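Side-chain contacts in similarities with probable monooxygenase (Photorhabdus luminescens, PDB 4HB9), which binds flavin-adenine dinucleotide and probably acts as a flavin-dependent monooxygenase, possibly in stilbene epoxidation: residues E62-L65 with A66-A70; C268-V271 with Q272-M275; A381-V385 with I386-I390. All blocks are in the same frame, centred on the assembly; numbering follows the deposited sequence.

The three contacts show how the same local spacing of residues serves different places in one fold. Contacts 1 and 2 lie on short helices, 61-70 and 264-274, each partly buried; contact 3 is a surface contact where the long helix 355-386 ends. Contact 1 joins two aromatic rings and the methylene part of a glutamate along an unbroken helix on the flavin side of the molecule. Contact 2 mixes apolar packing with a carbonyl oxygen that accepts two hydrogen bonds near a helix terminus, and contact 3 relies chiefly on one asparagine amide. Contacts 2 and 3 share a side of the chain's centre, their centres about 20 Å apart, whereas contacts 1 and 3 lie on opposite sides.

Contact 1: E62-L65 with A66-A70; sequences ENWL and AFEEA. With EDO (1,2-ethanediol), chain K.
The indole of Trp64 receives the side chain of Glu68 over one face. CG of Glu68 stands 3.7 Å above the plane of the Trp64 ring, offset toward the rim, and makes a CH-pi contact with the five-membered ring, CG lying 4.1 Å from its centroid. Phe67 meets the same indole differently: the two ring planes are only 27° apart, yet they are slid so far that they barely overlap, with 5.5 Å between the centroid of the Trp64 six-membered ring and that of Phe67. Touch is made obliquely, by Trp64 CZ3 against Phe67 CD2 at 3.5 Å. Both rings leave the helix with CG anti to the backbone N (chi1 170° for Trp64 and 176° for Phe67), which carries them along similar courses one turn apart.

In Glu68, CG lies beside the backbone N, opposite the carbonyl carbon, and the chain then runs out extended, so that its methylene lies on the indole before its carboxylate is reached. The carboxylate carbon CD of Glu68 comes to 3.3 Å from Trp64 NE1, its plane inclined to the ring, while OE1 of Glu68 brushes the methyl CD2 of Leu65 at 3.3 Å. Beneath these side chains the helix is regular: Glu68 N donates to Trp64 O at 3.0 Å, and equivalent i to i+4 bonds run from Ala66, Phe67 and Glu69. A 1,2-ethanediol molecule donates from O1 to Glu68 O.

Trp64 touches Leu55 of helix 49-58. Stacking of i to i+3 and i to i+4 neighbours is ordinary for an alpha helix; helix 61-70 buries Asn63 and Phe67 against helix 111-119, Phe67 also meeting strand 106-110, while Glu62, Leu65, Glu68 and Glu69 are exposed. Phe67 lies about 11 Å from the bound flavin-adenine dinucleotide, too far to touch it.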
loop_
_atom_site.group_PDB
_atom_site.type_symbol
_atom_site.label_atom_id
_atom_site.label_comp_id
_atom_site.label_asym_id
_atom_site.label_seq_id
_atom_site.Cartn_x
_atom_site.Cartn_y
_atom_site.Cartn_z
ATOM N N GLU A 62 9.311 -19.683 -9.044
ATOM C CA GLU A 62 10.592 -19.215 -8.499
ATOM C C GLU A 62 10.408 -17.905 -7.700
ATOM O O GLU A 62 11.021 -17.716 -6.637
ATOM C CB GLU A 62 11.695 -19.128 -9.546
ATOM C CG GLU A 62 11.561 -18.056 -10.607
ATOM C CD GLU A 62 12.816 -17.935 -11.480
ATOM O OE1 GLU A 62 13.957 -18.109 -10.962
ATOM O OE2 GLU A 62 12.659 -17.628 -12.680
ATOM N N ASN A 63 9.531 -17.029 -8.184
ATOM C CA ASN A 63 9.207 -15.793 -7.442
ATOM C C ASN A 63 8.487 -16.119 -6.131
ATOM O O ASN A 63 8.800 -15.533 -5.080
ATOM C CB ASN A 63 8.325 -14.840 -8.259
ATOM C CG ASN A 63 8.917 -14.477 -9.602
ATOM O OD1 ASN A 63 9.275 -15.352 -10.386
ATOM N ND2 ASN A 63 9.002 -13.193 -9.886
ATOM N N TRP A 64 7.549 -17.056 -6.177
ATOM C CA TRP A 64 6.807 -17.432 -4.979
ATOM C C TRP A 64 7.767 -17.986 -3.912
ATOM O O TRP A 64 7.733 -17.581 -2.746
ATOM C CB TRP A 64 5.703 -18.445 -5.308
ATOM C CG TRP A 64 5.082 -19.027 -4.102
ATOM C CD1 TRP A 64 5.177 -20.314 -3.665
ATOM C CD2 TRP A 64 4.305 -18.338 -3.139
ATOM N NE1 TRP A 64 4.492 -20.467 -2.495
ATOM C CE2 TRP A 64 3.961 -19.263 -2.138
ATOM C CE3 TRP A 64 3.854 -17.028 -3.022
ATOM C CZ2 TRP A 64 3.173 -18.918 -1.063
ATOM C CZ3 TRP A 64 3.103 -16.685 -1.943
ATOM C CH2 TRP A 64 2.766 -17.622 -0.978
ATOM N N LEU A 65 8.679 -18.857 -4.318
ATOM C CA LEU A 65 9.650 -19.384 -3.338
ATOM C C LEU A 65 10.523 -18.275 -2.746
ATOM O O LEU A 65 10.850 -18.314 -1.547
ATOM C CB LEU A 65 10.530 -20.475 -3.947
ATOM C CG LEU A 65 9.872 -21.805 -4.297
ATOM C CD1 LEU A 65 10.931 -22.781 -4.782
ATOM C CD2 LEU A 65 9.100 -22.417 -3.150
ATOM N N ALA A 66 10.902 -17.287 -3.560
ATOM C CA ALA A 66 11.696 -16.149 -3.069
ATOM C C ALA A 66 10.914 -15.310 -2.032
ATOM O O ALA A 66 11.471 -14.840 -1.026
ATOM C CB ALA A 66 12.172 -15.272 -4.209
ATOM N N PHE A 67 9.629 -15.152 -2.285
ATOM C CA PHE A 67 8.724 -14.523 -1.342
ATOM C C PHE A 67 8.661 -15.261 -0.010
ATOM O O PHE A 67 8.768 -14.631 1.039
ATOM C CB PHE A 67 7.306 -14.382 -1.915
ATOM C CG PHE A 67 6.330 -13.826 -0.933
ATOM C CD1 PHE A 67 6.318 -12.467 -0.648
ATOM C CD2 PHE A 67 5.430 -14.655 -0.267
ATOM C CE1 PHE A 67 5.446 -11.945 0.273
ATOM C CE2 PHE A 67 4.541 -14.134 0.656
ATOM C CZ PHE A 67 4.551 -12.784 0.939
ATOM N N GLU A 68 8.484 -16.573 -0.052
ATOM C CA GLU A 68 8.435 -17.378 1.164
ATOM C C GLU A 68 9.745 -17.227 1.939
ATOM O O GLU A 68 9.719 -17.094 3.154
ATOM C CB GLU A 68 8.188 -18.859 0.840
ATOM C CG GLU A 68 6.777 -19.123 0.360
ATOM C CD GLU A 68 6.492 -20.580 0.121
ATOM O OE1 GLU A 68 7.260 -21.245 -0.608
ATOM O OE2 GLU A 68 5.467 -21.040 0.635
ATOM N N GLU A 69 10.859 -17.240 1.223
ATOM C CA GLU A 69 12.200 -17.096 1.806
ATOM C C GLU A 69 12.414 -15.725 2.478
ATOM O O GLU A 69 13.021 -15.640 3.546
ATOM C CB GLU A 69 13.243 -17.351 0.728
ATOM C CG GLU A 69 14.696 -17.128 1.119
ATOM C CD GLU A 69 15.213 -18.056 2.199
ATOM O OE1 GLU A 69 14.652 -19.158 2.383
ATOM O OE2 GLU A 69 16.219 -17.678 2.862
ATOM N N ALA A 70 11.921 -14.655 1.848
ATOM C CA ALA A 70 12.174 -13.304 2.345
ATOM C C ALA A 70 11.225 -12.879 3.465
ATOM O O ALA A 70 11.597 -12.060 4.311
ATOM C CB ALA A 70 12.116 -12.300 1.206
HETATM C C1 EDO K . 7.065 -17.106 5.868
HETATM O O1 EDO K . 7.606 -17.676 4.673
HETATM C C2 EDO K . 8.102 -16.939 6.975
HETATM O O2 EDO K . 9.132 -17.935 6.968
#

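Contact 2: C268-V271 with Q272-M275; sequences CDLV and QSRM
Gln272 N reaches back to Cys268 O at 3.0 Å, opening a run of i to i+4 helical bonds that Ser273 and Arg274 continue to Asp269 and Leu270. The run weakens at its end: the bond from Met275 N to Val271 O is weak, and Met275 N also donates to Gln272 O at 3.0 Å, one residue closer, as the chain leaves helical geometry.

Leu270 O is gripped twice, by Arg274 N and by the hydroxyl of Ser273, whose OG donates to it at 2.6 Å. A chi1 of 78° sets OG between the backbone N and carbonyl carbon of Ser273, folding the hydroxyl back onto the preceding turn. Arg274 bends at chi2 (-67°), laying its guanidinium flat across Leu270, with CD2 of Leu270 4.1 Å above the centre of that plane. Its NH2 adds a weak bond to Ser273 OG at 3.2 Å, while NH1 is held by Ser254 O. Farther round, Val271 CG1 rests 4.1 Å from SE of Met275, which is present as selenomethionine. The extended chain of Gln272 passes Cys268 O, and its OE1 accepts from Gln287.

Val271 packs on Trp246 and Tyr248 of strand 240-251 and, with Leu270, on Ile186 of strand 179-191. Gln272 and Met275 meet Val286, so helix 264-274 packs on the mixed sheet and also touches helix 280-287.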
loop_
_atom_site.group_PDB
_atom_site.type_symbol
_atom_site.label_atom_id
_atom_site.label_comp_id
_atom_site.label_asym_id
_atom_site.label_seq_id
_atom_site.Cartn_x
_atom_site.Cartn_y
_atom_site.Cartn_z
ATOM N N CYS A 268 9.225 14.506 15.797
ATOM C CA CYS A 268 9.575 13.731 16.981
ATOM C C CYS A 268 9.207 14.490 18.264
ATOM O O CYS A 268 8.547 13.955 19.144
ATOM C CB CYS A 268 11.076 13.416 16.952
ATOM S SG CYS A 268 11.585 12.008 17.957
ATOM N N ASP A 269 9.653 15.738 18.355
ATOM C CA ASP A 269 9.313 16.618 19.463
ATOM C C ASP A 269 7.815 16.728 19.653
ATOM O O ASP A 269 7.312 16.679 20.758
ATOM C CB ASP A 269 9.885 18.023 19.211
ATOM C CG ASP A 269 11.378 18.105 19.484
ATOM O OD1 ASP A 269 11.899 17.171 20.145
ATOM O OD2 ASP A 269 12.020 19.094 19.027
ATOM N N LEU A 270 7.095 16.880 18.566
ATOM C CA LEU A 270 5.658 17.017 18.683
ATOM C C LEU A 270 4.988 15.780 19.288
ATOM O O LEU A 270 4.123 15.908 20.146
ATOM C CB LEU A 270 5.060 17.352 17.349
ATOM C CG LEU A 270 3.585 17.698 17.535
ATOM C CD1 LEU A 270 3.248 18.953 16.750
ATOM C CD2 LEU A 270 2.755 16.509 17.150
ATOM N N VAL A 271 5.380 14.584 18.851
ATOM C CA VAL A 271 4.753 13.378 19.367
ATOM C C VAL A 271 5.105 13.222 20.852
ATOM O O VAL A 271 4.218 12.892 21.697
ATOM C CB VAL A 271 5.162 12.147 18.551
ATOM C CG1 VAL A 271 4.670 10.864 19.202
ATOM C CG2 VAL A 271 4.624 12.265 17.136
ATOM N N GLN A 272 6.361 13.482 21.209
ATOM C CA GLN A 272 6.725 13.437 22.623
ATOM C C GLN A 272 5.906 14.437 23.444
ATOM O O GLN A 272 5.501 14.123 24.559
ATOM C CB GLN A 272 8.219 13.696 22.850
ATOM C CG GLN A 272 9.104 12.584 22.337
ATOM C CD GLN A 272 10.583 12.878 22.558
ATOM O OE1 GLN A 272 11.056 12.929 23.682
ATOM N NE2 GLN A 272 11.307 13.069 21.480
ATOM N N SER A 273 5.682 15.634 22.910
ATOM C CA SER A 273 4.816 16.618 23.601
ATOM C C SER A 273 3.403 16.101 23.812
ATOM O O SER A 273 2.790 16.379 24.854
ATOM C CB SER A 273 4.773 17.966 22.887
ATOM O OG SER A 273 3.906 17.938 21.747
ATOM N N ARG A 274 2.891 15.327 22.857
ATOM C CA ARG A 274 1.555 14.744 22.996
ATOM C C ARG A 274 1.522 13.612 24.033
ATOM O O ARG A 274 0.459 13.282 24.547
ATOM C CB ARG A 274 1.055 14.238 21.650
ATOM C CG ARG A 274 0.884 15.339 20.610
ATOM C CD ARG A 274 -0.236 16.298 20.995
ATOM N NE ARG A 274 -0.573 17.240 19.927
ATOM C CZ ARG A 274 0.054 18.388 19.690
ATOM N NH1 ARG A 274 -0.353 19.159 18.692
ATOM N NH2 ARG A 274 1.106 18.763 20.424
HETATM N N MSE A 275 2.687 13.041 24.358
HETATM C CA MSE A 275 2.760 11.916 25.280
HETATM C C MSE A 275 3.274 12.284 26.650
HETATM O O MSE A 275 3.782 11.430 27.356
HETATM C CB MSE A 275 3.687 10.851 24.680
HETATM C CG MSE A 275 3.120 10.323 23.375
HETATM SE SE MSE A 275 4.114 8.755 22.708
HETATM C CE MSE A 275 5.990 9.300 22.936
#

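Contact 3: A381-V385 with I386-I390; sequences AQNAV and IHFSI. With EDO (1,2-ethanediol), chain F.
Asn383 reaches from the last turns of helix 355-386 to the residues that follow it, using both ends of its amide. A chi1 of -171° turns the amide away from its own N and beside the carbonyl carbon, toward Phe388 and Ser389 in the chain leaving the helix. Its OD1 accepts from Ser389 N at 3.0 Å, the donor tilted from the carbonyl plane, and lies 2.8 Å from Phe388 N. ND2 gives a weak bond to Ser389 OG at 2.9 Å and a nearly straight one, 175°, to O2 of a 1,2-ethanediol molecule. Ser389 N donating to OD1 supports this orientation of the amide. The ring of Phe388 covers the same side chain: OD1 of Asn383 stands 3.4 Å above the centre of one face, and CB of Asn383 makes a CH-pi contact with that face.

Ile386 is the last helical residue, its N bonded to Gln382 O at 2.8 Å and its CB and CG1 packed beside that carbonyl. His387 then turns the chain with positive phi (67°), although its N still donates to Asn383 O at 2.8 Å. Its imidazole folds back so that Asn383 O lies at the ring edge, while Trp219 of strand 218-228 meets it edge-to-face.

Two backbone oxygens near NE2, of Ala384 (weakly bonded) and Asp218, are consistent with a proton on that nitrogen, which they would share. At this helix end the last carbonyls lack onward helical donors: the imidazole weakly serves Ala384 O and a water serves Val385 O, while the Asn383 amide binds the chain beyond.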
loop_
_atom_site.group_PDB
_atom_site.type_symbol
_atom_site.label_atom_id
_atom_site.label_comp_id
_atom_site.label_asym_id
_atom_site.label_seq_id
_atom_site.Cartn_x
_atom_site.Cartn_y
_atom_site.Cartn_z
ATOM N N ALA A 381 -9.985 4.797 11.761
ATOM C CA ALA A 381 -9.377 6.100 11.953
ATOM C C ALA A 381 -10.190 6.938 12.951
ATOM O O ALA A 381 -9.642 7.612 13.819
ATOM C CB ALA A 381 -9.240 6.818 10.624
ATOM N N GLN A 382 -11.517 6.908 12.830
ATOM C CA GLN A 382 -12.356 7.697 13.722
ATOM C C GLN A 382 -12.245 7.172 15.151
ATOM O O GLN A 382 -12.239 7.965 16.116
ATOM C CB GLN A 382 -13.804 7.683 13.241
ATOM C CG GLN A 382 -14.006 8.385 11.888
ATOM C CD GLN A 382 -15.406 8.178 11.303
ATOM O OE1 GLN A 382 -16.059 7.193 11.605
ATOM N NE2 GLN A 382 -15.840 9.089 10.435
ATOM N N ASN A 383 -12.154 5.858 15.283
ATOM C CA ASN A 383 -12.022 5.245 16.593
ATOM C C ASN A 383 -10.737 5.698 17.301
ATOM O O ASN A 383 -10.708 5.830 18.546
ATOM C CB ASN A 383 -12.039 3.736 16.501
ATOM C CG ASN A 383 -12.123 3.077 17.867
ATOM O OD1 ASN A 383 -12.910 3.493 18.729
ATOM N ND2 ASN A 383 -11.290 2.049 18.081
ATOM N N ALA A 384 -9.686 5.990 16.529
ATOM C CA ALA A 384 -8.443 6.438 17.155
ATOM C C ALA A 384 -8.645 7.757 17.936
ATOM O O ALA A 384 -7.969 8.007 18.919
ATOM C CB ALA A 384 -7.356 6.602 16.098
ATOM N N VAL A 385 -9.541 8.619 17.452
ATOM C CA VAL A 385 -9.841 9.896 18.086
ATOM C C VAL A 385 -11.003 9.792 19.095
ATOM O O VAL A 385 -10.927 10.356 20.194
ATOM C CB VAL A 385 -10.119 10.970 17.014
ATOM C CG1 VAL A 385 -10.429 12.304 17.636
ATOM C CG2 VAL A 385 -8.892 11.135 16.119
ATOM N N ILE A 386 -12.046 9.042 18.747
ATOM C CA ILE A 386 -13.237 8.919 19.632
ATOM C C ILE A 386 -13.139 7.861 20.725
ATOM O O ILE A 386 -13.664 8.070 21.824
ATOM C CB ILE A 386 -14.504 8.624 18.823
ATOM C CG1 ILE A 386 -14.780 9.781 17.881
ATOM C CG2 ILE A 386 -15.708 8.378 19.755
ATOM C CD1 ILE A 386 -15.709 9.413 16.755
ATOM N N HIS A 387 -12.522 6.719 20.419
ATOM C CA HIS A 387 -12.377 5.596 21.361
ATOM C C HIS A 387 -13.738 4.941 21.688
ATOM O O HIS A 387 -14.034 4.624 22.839
ATOM C CB HIS A 387 -11.679 6.008 22.673
ATOM C CG HIS A 387 -10.345 6.656 22.477
ATOM N ND1 HIS A 387 -9.602 7.151 23.525
ATOM C CD2 HIS A 387 -9.635 6.917 21.353
ATOM C CE1 HIS A 387 -8.481 7.668 23.053
ATOM N NE2 HIS A 387 -8.486 7.554 21.737
ATOM N N PHE A 388 -14.559 4.716 20.674
ATOM C CA PHE A 388 -15.871 4.084 20.917
ATOM C C PHE A 388 -15.768 2.561 21.103
ATOM O O PHE A 388 -16.670 1.952 21.666
ATOM C CB PHE A 388 -16.876 4.476 19.815
ATOM C CG PHE A 388 -16.377 4.262 18.412
ATOM C CD1 PHE A 388 -16.314 2.992 17.866
ATOM C CD2 PHE A 388 -15.999 5.336 17.625
ATOM C CE1 PHE A 388 -15.872 2.804 16.561
ATOM C CE2 PHE A 388 -15.570 5.155 16.320
ATOM C CZ PHE A 388 -15.498 3.893 15.788
ATOM N N SER A 389 -14.657 1.956 20.679
ATOM C CA SER A 389 -14.459 0.498 20.748
ATOM C C SER A 389 -13.951 -0.049 22.096
ATOM O O SER A 389 -14.047 -1.251 22.343
ATOM C CB SER A 389 -13.426 0.068 19.710
ATOM O OG SER A 389 -12.121 0.286 20.233
ATOM N N ILE A 390 -13.373 0.806 22.936
ATOM C CA ILE A 390 -12.721 0.371 24.188
ATOM C C ILE A 390 -13.266 -0.942 24.764
ATOM O O ILE A 390 -12.524 -1.913 24.939
ATOM C CB ILE A 390 -12.811 1.458 25.284
ATOM C CG1 ILE A 390 -14.242 2.028 25.374
ATOM C CG2 ILE A 390 -11.788 2.550 25.011
ATOM C CD1 ILE A 390 -14.530 2.830 26.630
HETATM C C1 EDO F . -7.110 2.106 15.746
HETATM O O1 EDO F . -6.919 3.076 14.718
HETATM C C2 EDO F . -8.505 2.265 16.325
HETATM O O2 EDO F . -9.421 1.297 15.783
HETATM O O HOH W 1 -11.784 10.513 22.803
#